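Local coordinates for scallop myosin (Argopecten irradians, PDB 1WDC), which serves as the calcium-binding regulatory light chain of molluscan muscle myosin, placing the motor's ATPase activity under calcium control, at residues M20-F24 with L67-L73. Sequence-based numbering, arbitrary orientation.
Sequences MKEAF and LNFTMFL
The carbonyl oxygen of M20 accepts F24 N within its own helix at 2.7 Å, and two rings of segment 67-73 also close on it, F72 CE2 lying 3.5 Å from M20 O and F69 CE1 slightly farther. This is the helix packing of a paired EF-hand lobe: segment 20-24 belongs to helix 14-27, which leads into the magnesium-occupied loop, and segment 67-73 runs into the start of helix 69-79. No hydrogen bond joins the two segments; the axes of helical pieces 20-24 and 69-73 are inclined at 119°, and the contact is built mainly of apolar and aromatic packing round a cluster of F24, F69 and F72. With CG anti to the backbone N (chi1 177°), the side chain of F24 leaves its helix toward segment 67-73, and the edge of its ring meets the face of F72, F24 CD2 standing 3.6 Å from F72 CG with the planes at 74°. The backbone N of F69 lies over a face of F24, while L67 O sits at that ring's edge. The F24 side chain is about 7 Å from the bound magnesium, and L67 pairs through its backbone with V35 of the metal loop. At the helix start, N68 is the N-cap, its OD1 accepting M71 N at 3.1 Å. The bent chain of K21 lies across F69: its CG makes a CH-pi contact, and K21 NZ an off-centre cation-pi contact, 3.6 Å from the F69 ring centroid.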
loop_
_atom_site.group_PDB
_atom_site.type_symbol
_atom_site.label_atom_id
_atom_site.label_comp_id
_atom_site.label_asym_id
_atom_site.label_seq_id
_atom_site.Cartn_x
_atom_site.Cartn_y
_atom_site.Cartn_z
ATOM N N MET B 20 -24.465 23.065 13.518
ATOM C CA MET B 20 -25.536 22.073 13.739
ATOM C C MET B 20 -26.756 22.612 14.495
ATOM O O MET B 20 -27.868 22.103 14.351
ATOM C CB MET B 20 -24.983 20.868 14.489
ATOM C CG MET B 20 -23.733 20.308 13.879
ATOM S SD MET B 20 -23.809 18.543 13.774
ATOM C CE MET B 20 -22.873 18.270 12.267
ATOM N N LYS B 21 -26.480 23.513 15.426
ATOM C CA LYS B 21 -27.478 24.333 16.075
ATOM C C LYS B 21 -28.381 25.033 15.062
ATOM O O LYS B 21 -29.577 25.118 15.261
ATOM C CB LYS B 21 -26.757 25.371 16.937
ATOM C CG LYS B 21 -27.137 25.351 18.395
ATOM C CD LYS B 21 -28.457 26.083 18.606
ATOM C CE LYS B 21 -29.310 25.380 19.662
ATOM N NZ LYS B 21 -29.762 24.032 19.198
ATOM N N GLU B 22 -27.793 25.596 14.012
ATOM C CA GLU B 22 -28.550 26.344 13.009
ATOM C C GLU B 22 -29.263 25.398 12.061
ATOM O O GLU B 22 -30.314 25.730 11.536
ATOM C CB GLU B 22 -27.627 27.263 12.194
ATOM C CG GLU B 22 -27.993 28.764 12.247
ATOM C CD GLU B 22 -29.194 29.169 11.350
ATOM O OE1 GLU B 22 -30.357 28.817 11.699
ATOM O OE2 GLU B 22 -28.985 29.916 10.348
ATOM N N ALA B 23 -28.607 24.289 11.734
ATOM C CA ALA B 23 -29.231 23.239 10.947
ATOM C C ALA B 23 -30.407 22.709 11.754
ATOM O O ALA B 23 -31.518 22.618 11.237
ATOM C CB ALA B 23 -28.237 22.112 10.667
ATOM N N PHE B 24 -30.188 22.528 13.055
ATOM C CA PHE B 24 -31.203 21.952 13.918
ATOM C C PHE B 24 -32.473 22.807 14.059
ATOM O O PHE B 24 -33.575 22.270 14.217
ATOM C CB PHE B 24 -30.621 21.663 15.306
ATOM C CG PHE B 24 -31.628 21.134 16.274
ATOM C CD1 PHE B 24 -32.457 22.010 16.977
ATOM C CD2 PHE B 24 -31.866 19.756 16.355
ATOM C CE1 PHE B 24 -33.528 21.527 17.722
ATOM C CE2 PHE B 24 -32.935 19.248 17.103
ATOM C CZ PHE B 24 -33.774 20.138 17.783
ATOM N N LEU B 67 -35.628 13.812 20.784
ATOM C CA LEU B 67 -34.653 14.392 19.867
ATOM C C LEU B 67 -34.522 15.896 19.994
ATOM O O LEU B 67 -34.891 16.643 19.096
ATOM C CB LEU B 67 -34.996 14.000 18.429
ATOM C CG LEU B 67 -33.944 14.005 17.306
ATOM C CD1 LEU B 67 -32.558 13.823 17.837
ATOM C CD2 LEU B 67 -34.301 12.882 16.326
ATOM N N ASN B 68 -33.976 16.331 21.126
ATOM C CA ASN B 68 -33.528 17.710 21.283
ATOM C C ASN B 68 -32.115 17.889 20.696
ATOM O O ASN B 68 -31.549 16.961 20.141
ATOM C CB ASN B 68 -33.600 18.136 22.776
ATOM C CG ASN B 68 -32.640 17.355 23.695
ATOM O OD1 ASN B 68 -31.880 16.477 23.253
ATOM N ND2 ASN B 68 -32.656 17.704 24.983
ATOM N N PHE B 69 -31.586 19.100 20.737
ATOM C CA PHE B 69 -30.268 19.330 20.165
ATOM C C PHE B 69 -29.168 18.432 20.753
ATOM O O PHE B 69 -28.320 17.927 20.027
ATOM C CB PHE B 69 -29.872 20.790 20.312
ATOM C CG PHE B 69 -28.604 21.129 19.600
ATOM C CD1 PHE B 69 -28.347 20.605 18.344
ATOM C CD2 PHE B 69 -27.617 21.869 20.236
ATOM C CE1 PHE B 69 -27.129 20.795 17.731
ATOM C CE2 PHE B 69 -26.388 22.065 19.627
ATOM C CZ PHE B 69 -26.144 21.521 18.369
ATOM N N THR B 70 -29.225 18.182 22.053
ATOM C CA THR B 70 -28.176 17.437 22.728
ATOM C C THR B 70 -28.094 16.015 22.183
ATOM O O THR B 70 -27.005 15.468 21.957
ATOM C CB THR B 70 -28.443 17.421 24.251
ATOM O OG1 THR B 70 -28.057 18.675 24.797
ATOM C CG2 THR B 70 -27.656 16.393 24.937
ATOM N N MET B 71 -29.255 15.433 21.922
ATOM C CA MET B 71 -29.322 14.097 21.368
ATOM C C MET B 71 -28.968 14.152 19.850
ATOM O O MET B 71 -28.383 13.193 19.307
ATOM C CB MET B 71 -30.726 13.555 21.634
ATOM C CG MET B 71 -31.195 12.470 20.726
ATOM S SD MET B 71 -30.538 10.944 21.249
ATOM C CE MET B 71 -30.058 11.358 22.930
ATOM N N PHE B 72 -29.188 15.323 19.234
ATOM C CA PHE B 72 -28.928 15.568 17.801
ATOM C C PHE B 72 -27.422 15.606 17.538
ATOM O O PHE B 72 -26.924 15.046 16.574
ATOM C CB PHE B 72 -29.540 16.919 17.376
ATOM C CG PHE B 72 -29.312 17.284 15.905
ATOM C CD1 PHE B 72 -30.157 16.796 14.905
ATOM C CD2 PHE B 72 -28.336 18.200 15.540
ATOM C CE1 PHE B 72 -30.029 17.230 13.571
ATOM C CE2 PHE B 72 -28.204 18.638 14.218
ATOM C CZ PHE B 72 -29.051 18.154 13.231
ATOM N N LEU B 73 -26.793 16.539 18.220
ATOM C CA LEU B 73 -25.359 16.649 18.263
ATOM C C LEU B 73 -24.719 15.285 18.412
ATOM O O LEU B 73 -23.817 14.929 17.650
ATOM C CB LEU B 73 -24.999 17.522 19.446
ATOM C CG LEU B 73 -23.732 18.357 19.394
ATOM C CD1 LEU B 73 -23.303 18.710 17.961
ATOM C CD2 LEU B 73 -24.032 19.586 20.220
#